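Local coordinates for protein CDP-glucose-4,6-dehydratase (Yersinia pseudotuberculosis, PDB 1RKX) that probably converts CDP-D-glucose to its 4-keto-6-deoxy sugar as an NAD-binding CDP-glucose 4,6-dehydratase of the short-chain dehydrogenase/reductase family, at residues Val208-Ile211 with Leu212-Phe215; Val272-Ile275 with Val276-Val280. All coordinates share one frame; numbering follows the deposited sequence.

Interaction 1: residues Val208-Ile211 with Leu212-Phe215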
ATOM      1  N   VAL C 208     -25.061   7.310 -24.695  1.00 29.46           N
ATOM      2  CA  VAL C 208     -26.344   6.647 -24.897  1.00 28.64           C
ATOM      3  C   VAL C 208     -27.433   7.666 -25.223  1.00 27.55           C
ATOM      4  O   VAL C 208     -28.171   7.494 -26.188  1.00 27.38           O
ATOM      5  CB  VAL C 208     -26.747   5.802 -23.679  1.00 27.91           C
ATOM      6  CG1 VAL C 208     -28.137   5.211 -23.889  1.00 28.88           C
ATOM      7  CG2 VAL C 208     -25.741   4.685 -23.487  1.00 28.67           C
ATOM      8  N   PRO C 209     -27.554   8.739 -24.425  1.00 25.71           N
ATOM      9  CA  PRO C 209     -28.591   9.733 -24.730  1.00 27.37           C
ATOM     10  C   PRO C 209     -28.390  10.353 -26.115  1.00 30.00           C
ATOM     11  O   PRO C 209     -29.348  10.553 -26.860  1.00 27.90           O
ATOM     12  CB  PRO C 209     -28.425  10.753 -23.613  1.00 25.00           C
ATOM     13  CG  PRO C 209     -28.021   9.891 -22.458  1.00 24.75           C
ATOM     14  CD  PRO C 209     -26.986   8.976 -23.086  1.00 25.13           C
ATOM     15  N   ASP C 210     -27.139  10.655 -26.459  1.00 31.21           N
ATOM     16  CA  ASP C 210     -26.849  11.243 -27.761  1.00 34.02           C
ATOM     17  C   ASP C 210     -27.159  10.280 -28.895  1.00 34.84           C
ATOM     18  O   ASP C 210     -27.544  10.702 -29.983  1.00 37.28           O
ATOM     19  CB  ASP C 210     -25.386  11.679 -27.852  1.00 34.31           C
ATOM     20  CG  ASP C 210     -25.093  12.897 -27.009  1.00 35.35           C
ATOM     21  OD1 ASP C 210     -26.049  13.634 -26.684  1.00 35.82           O
ATOM     22  OD2 ASP C 210     -23.909  13.129 -26.685  1.00 36.35           O
ATOM     23  N   ILE C 211     -26.982   8.987 -28.649  1.00 34.69           N
ATOM     24  CA  ILE C 211     -27.274   7.999 -29.677  1.00 33.60           C
ATOM     25  C   ILE C 211     -28.773   8.025 -29.947  1.00 34.22           C
ATOM     26  O   ILE C 211     -29.210   7.983 -31.094  1.00 34.38           O
ATOM     27  CB  ILE C 211     -26.877   6.573 -29.235  1.00 32.05           C
ATOM     28  CG1 ILE C 211     -25.353   6.455 -29.143  1.00 30.51           C
ATOM     29  CG2 ILE C 211     -27.421   5.554 -30.231  1.00 31.20           C
ATOM     30  CD1 ILE C 211     -24.869   5.133 -28.579  1.00 29.98           C
ATOM     31  N   LEU C 212     -29.554   8.101 -28.877  1.00 33.65           N
ATOM     32  CA  LEU C 212     -31.005   8.127 -28.988  1.00 33.63           C
ATOM     33  C   LEU C 212     -31.480   9.408 -29.679  1.00 34.26           C
ATOM     34  O   LEU C 212     -32.450   9.385 -30.438  1.00 34.11           O
ATOM     35  CB  LEU C 212     -31.632   7.984 -27.594  1.00 30.07           C
ATOM     36  CG  LEU C 212     -31.383   6.620 -26.926  1.00 28.58           C
ATOM     37  CD1 LEU C 212     -31.798   6.651 -25.459  1.00 26.01           C
ATOM     38  CD2 LEU C 212     -32.148   5.546 -27.682  1.00 26.43           C
ATOM     39  N   ARG C 213     -30.791  10.517 -29.428  1.00 35.58           N
ATOM     40  CA  ARG C 213     -31.152  11.785 -30.053  1.00 36.48           C
ATOM     41  C   ARG C 213     -30.923  11.702 -31.558  1.00 36.66           C
ATOM     42  O   ARG C 213     -31.669  12.288 -32.347  1.00 36.31           O
ATOM     43  CB  ARG C 213     -30.320  12.938 -29.476  1.00 39.18           C
ATOM     44  CG  ARG C 213     -30.643  13.310 -28.037  1.00 40.90           C
ATOM     45  CD  ARG C 213     -30.008  14.649 -27.678  1.00 43.49           C
ATOM     46  NE  ARG C 213     -30.289  15.068 -26.305  1.00 44.51           N
ATOM     47  CZ  ARG C 213     -29.614  14.659 -25.233  1.00 45.21           C
ATOM     48  NH1 ARG C 213     -28.601  13.810 -25.357  1.00 44.10           N
ATOM     49  NH2 ARG C 213     -29.953  15.102 -24.030  1.00 43.93           N
ATOM     50  N   ALA C 214     -29.881  10.980 -31.953  1.00 33.76           N
ATOM     51  CA  ALA C 214     -29.568  10.815 -33.366  1.00 32.94           C
ATOM     52  C   ALA C 214     -30.643   9.946 -34.015  1.00 32.87           C
ATOM     53  O   ALA C 214     -31.206  10.310 -35.049  1.00 33.11           O
ATOM     54  CB  ALA C 214     -28.199  10.164 -33.528  1.00 30.48           C
ATOM     55  N   PHE C 215     -30.915   8.795 -33.403  1.00 33.88           N
ATOM     56  CA  PHE C 215     -31.927   7.873 -33.910  1.00 35.56           C
ATOM     57  C   PHE C 215     -33.250   8.617 -34.002  1.00 37.66           C
ATOM     58  O   PHE C 215     -33.995   8.496 -34.976  1.00 37.04           O
ATOM     59  CB  PHE C 215     -32.087   6.680 -32.959  1.00 33.31           C
ATOM     60  CG  PHE C 215     -30.930   5.716 -32.977  1.00 32.14           C
ATOM     61  CD1 PHE C 215     -30.939   4.596 -32.152  1.00 32.95           C
ATOM     62  CD2 PHE C 215     -29.844   5.909 -33.827  1.00 32.48           C
ATOM     63  CE1 PHE C 215     -29.888   3.680 -32.173  1.00 32.36           C
ATOM     64  CE2 PHE C 215     -28.786   5.000 -33.856  1.00 31.67           C
ATOM     65  CZ  PHE C 215     -28.810   3.884 -33.028  1.00 32.66           C
TER

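Interaction 2: residues Val272-Ile275 with Val276-Val280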
ATOM      1  N   VAL C 272     -17.446   1.311 -27.403  1.00 34.75           N
ATOM      2  CA  VAL C 272     -18.575   2.087 -27.899  1.00 35.42           C
ATOM      3  C   VAL C 272     -19.067   1.700 -29.290  1.00 33.80           C
ATOM      4  O   VAL C 272     -20.274   1.679 -29.534  1.00 33.22           O
ATOM      5  CB  VAL C 272     -18.269   3.601 -27.889  1.00 35.01           C
ATOM      6  CG1 VAL C 272     -17.857   4.034 -26.498  1.00 35.82           C
ATOM      7  CG2 VAL C 272     -17.192   3.924 -28.890  1.00 38.41           C
ATOM      8  N   LYS C 273     -18.150   1.398 -30.204  1.00 36.30           N
ATOM      9  CA  LYS C 273     -18.557   1.021 -31.553  1.00 39.85           C
ATOM     10  C   LYS C 273     -19.557  -0.127 -31.483  1.00 37.09           C
ATOM     11  O   LYS C 273     -20.590  -0.107 -32.153  1.00 34.24           O
ATOM     12  CB  LYS C 273     -17.345   0.599 -32.392  1.00 45.41           C
ATOM     13  CG  LYS C 273     -17.672   0.387 -33.867  1.00 55.56           C
ATOM     14  CD  LYS C 273     -16.438   0.031 -34.687  1.00 61.76           C
ATOM     15  CE  LYS C 273     -15.902  -1.350 -34.338  1.00 64.25           C
ATOM     16  NZ  LYS C 273     -16.869  -2.429 -34.682  1.00 64.83           N
ATOM     17  N   ASN C 274     -19.249  -1.124 -30.659  1.00 38.90           N
ATOM     18  CA  ASN C 274     -20.124  -2.278 -30.499  1.00 44.29           C
ATOM     19  C   ASN C 274     -21.471  -1.838 -29.937  1.00 40.05           C
ATOM     20  O   ASN C 274     -22.520  -2.296 -30.388  1.00 36.88           O
ATOM     21  CB  ASN C 274     -19.482  -3.301 -29.560  1.00 56.18           C
ATOM     22  CG  ASN C 274     -20.268  -4.598 -29.482  1.00 70.53           C
ATOM     23  OD1 ASN C 274     -19.898  -5.517 -28.752  1.00 79.40           O
ATOM     24  ND2 ASN C 274     -21.357  -4.681 -30.240  1.00 78.88           N
ATOM     25  N   ILE C 275     -21.433  -0.952 -28.947  1.00 33.53           N
ATOM     26  CA  ILE C 275     -22.649  -0.437 -28.329  1.00 31.80           C
ATOM     27  C   ILE C 275     -23.558   0.188 -29.386  1.00 33.94           C
ATOM     28  O   ILE C 275     -24.740  -0.155 -29.484  1.00 35.13           O
ATOM     29  CB  ILE C 275     -22.311   0.627 -27.269  1.00 30.34           C
ATOM     30  CG1 ILE C 275     -21.687  -0.051 -26.043  1.00 27.62           C
ATOM     31  CG2 ILE C 275     -23.562   1.408 -26.892  1.00 28.20           C
ATOM     32  CD1 ILE C 275     -21.172   0.927 -25.004  1.00 25.30           C
ATOM     33  N   VAL C 276     -22.999   1.103 -30.171  1.00 34.01           N
ATOM     34  CA  VAL C 276     -23.751   1.777 -31.222  1.00 35.00           C
ATOM     35  C   VAL C 276     -24.344   0.761 -32.187  1.00 33.11           C
ATOM     36  O   VAL C 276     -25.509   0.862 -32.570  1.00 32.22           O
ATOM     37  CB  VAL C 276     -22.853   2.749 -32.017  1.00 34.01           C
ATOM     38  CG1 VAL C 276     -23.638   3.371 -33.155  1.00 36.18           C
ATOM     39  CG2 VAL C 276     -22.323   3.835 -31.094  1.00 36.21           C
ATOM     40  N   GLU C 277     -23.535  -0.217 -32.579  1.00 35.61           N
ATOM     41  CA  GLU C 277     -23.982  -1.251 -33.500  1.00 40.54           C
ATOM     42  C   GLU C 277     -25.167  -2.024 -32.937  1.00 36.57           C
ATOM     43  O   GLU C 277     -26.136  -2.287 -33.646  1.00 35.64           O
ATOM     44  CB  GLU C 277     -22.833  -2.216 -33.809  1.00 45.48           C
ATOM     45  CG  GLU C 277     -21.687  -1.582 -34.584  1.00 56.61           C
ATOM     46  CD  GLU C 277     -20.532  -2.539 -34.810  1.00 62.12           C
ATOM     47  OE1 GLU C 277     -19.571  -2.158 -35.510  1.00 64.45           O
ATOM     48  OE2 GLU C 277     -20.582  -3.671 -34.282  1.00 64.54           O
ATOM     49  N   GLN C 278     -25.091  -2.386 -31.661  1.00 35.45           N
ATOM     50  CA  GLN C 278     -26.169  -3.129 -31.024  1.00 36.55           C
ATOM     51  C   GLN C 278     -27.437  -2.290 -30.952  1.00 35.90           C
ATOM     52  O   GLN C 278     -28.541  -2.796 -31.166  1.00 34.21           O
ATOM     53  CB  GLN C 278     -25.769  -3.556 -29.613  1.00 40.81           C
ATOM     54  CG  GLN C 278     -24.508  -4.396 -29.547  1.00 49.26           C
ATOM     55  CD  GLN C 278     -24.200  -4.868 -28.136  1.00 54.47           C
ATOM     56  OE1 GLN C 278     -23.093  -5.325 -27.851  1.00 57.06           O
ATOM     57  NE2 GLN C 278     -25.184  -4.765 -27.248  1.00 56.04           N
ATOM     58  N   MET C 279     -27.281  -1.006 -30.646  1.00 32.55           N
ATOM     59  CA  MET C 279     -28.433  -0.118 -30.550  1.00 33.85           C
ATOM     60  C   MET C 279     -29.051   0.130 -31.920  1.00 34.46           C
ATOM     61  O   MET C 279     -30.264   0.303 -32.038  1.00 33.40           O
ATOM     62  CB  MET C 279     -28.032   1.205 -29.898  1.00 33.07           C
ATOM     63  CG  MET C 279     -27.744   1.074 -28.413  1.00 29.99           C
ATOM     64  SD  MET C 279     -27.381   2.648 -27.629  1.00 32.34           S
ATOM     65  CE  MET C 279     -29.043   3.346 -27.459  1.00 31.15           C
ATOM     66  N   VAL C 280     -28.215   0.149 -32.952  1.00 34.89           N
ATOM     67  CA  VAL C 280     -28.701   0.344 -34.314  1.00 36.12           C
ATOM     68  C   VAL C 280     -29.585  -0.842 -34.684  1.00 39.27           C
ATOM     69  O   VAL C 280     -30.619  -0.684 -35.332  1.00 41.60           O
ATOM     70  CB  VAL C 280     -27.531   0.433 -35.323  1.00 34.89           C
ATOM     71  CG1 VAL C 280     -28.045   0.238 -36.743  1.00 32.96           C
ATOM     72  CG2 VAL C 280     -26.851   1.786 -35.207  1.00 32.33           C
TER

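Interaction 1: residues Val208-Ile211 with Leu212-Phe215
Asp-210 and Arg-213, three residues apart on the alpha-helix 207-216, form an intrahelical i to i+3 salt bridge, with OD1 of Asp-210 at 2.9 Å from NH1 of Arg-213. The two groups do not lie flat together: carboxylate and guanidinium planes are turned 54° apart, and OD1 meets the cation obliquely. NH1 of Arg-213 also comes to 3.5 Å from CB of Pro-209. Near the start of the helix, Pro-209 lies about 4 Å, side chain to side chain, from Arg-206, an NAD(+)-binding residue of this protein, although not bound to NAD in this chain. The long arginine reaches back along the helix because CG stands beside the backbone N (chi1 -70°) and the chain then runs extended to NE. A second grip comes from Arg-213 NH2, hydrogen-bonded to the carbonyl oxygen of Ala-203 in the preceding loop. CG1 of Val-208 lies 4.2 Å from CD1 of Leu-212, and both side chains pack on Ile-329 of helix 322-338. CG2 of Ile-211 makes a CH-pi contact 3.8 Å from the centroid of the Phe-215 ring. The helical bond from Phe-215 N to Ile-211 O (3.0 Å) sets the spacing of the two residues, and chi1 of Phe-215 near -72° lays the ring alongside Ile-211, whose O sits over the same ring face, 3.4 Å from Phe-215 CG.

Interaction 2: residues Val272-Ile275 with Val276-Val280
Val-276 meets Val-272 one turn back, its amide N bonded to Val-272 O at 2.9 Å and its CG2 resting 3.4 Å from that same oxygen. The Val-276 side chain also touches Trp-289 and Ile-223. Glu-277 comes next and carries the charged contact: its OE1 accepts a hydrogen bond from NZ of Lys-273 at 2.8 Å, as part of an i to i+4 salt bridge. The ammonium comes from above the carboxylate, 39° out of its plane. The lysine folds to get there, for its chain bends at both chi3 (69°) and chi4 (64°), whereas the glutamate stays extended beyond CG. Both side chains also touch Trp-289. Such i to i+4 pairing along one face is a familiar feature of alpha-helices, and here it belongs to the opening turns of helix 272-283, which directly follows the short strand 270-271. Gln-278 then packs across Asn-274; its CG lies 3.0 Å from Asn-274 O, the acceptor for its own backbone N. Farther on, Met-279 runs side by side with Ile-275, SD standing 4.1 Å from Ile-275 CG2, and its flank is covered by Leu-326 and Val-330 of helix 322-338. Its backbone N is hydrogen-bonded to Ile-275 O at 2.9 Å.

How the interactions relate
Interaction 1 precedes interaction 2 along the chain, and each is a local contact within one helix, 207-216 and 272-283 respectively. Their centres lie 11 Å apart, and the helices pack directly on each other: Ile-211 CD1 reaches Met-279 SD at 3.7 Å and Val-276 CG2 at 3.8 Å, while Phe-215 CZ meets Val-280 CG2 at 3.6 Å. Helix 322-338 touches both, and strands 221-222 and 289-290, which pair in parallel, each border one of them. The pair thus illustrates how charged and polar side chains can bridge turns on one side of a helix while apolar ones join neighbouring helices, here away from the Rossmann-type parallel sheet, in what is probably the substrate-binding part, as in extended short-chain dehydrogenases.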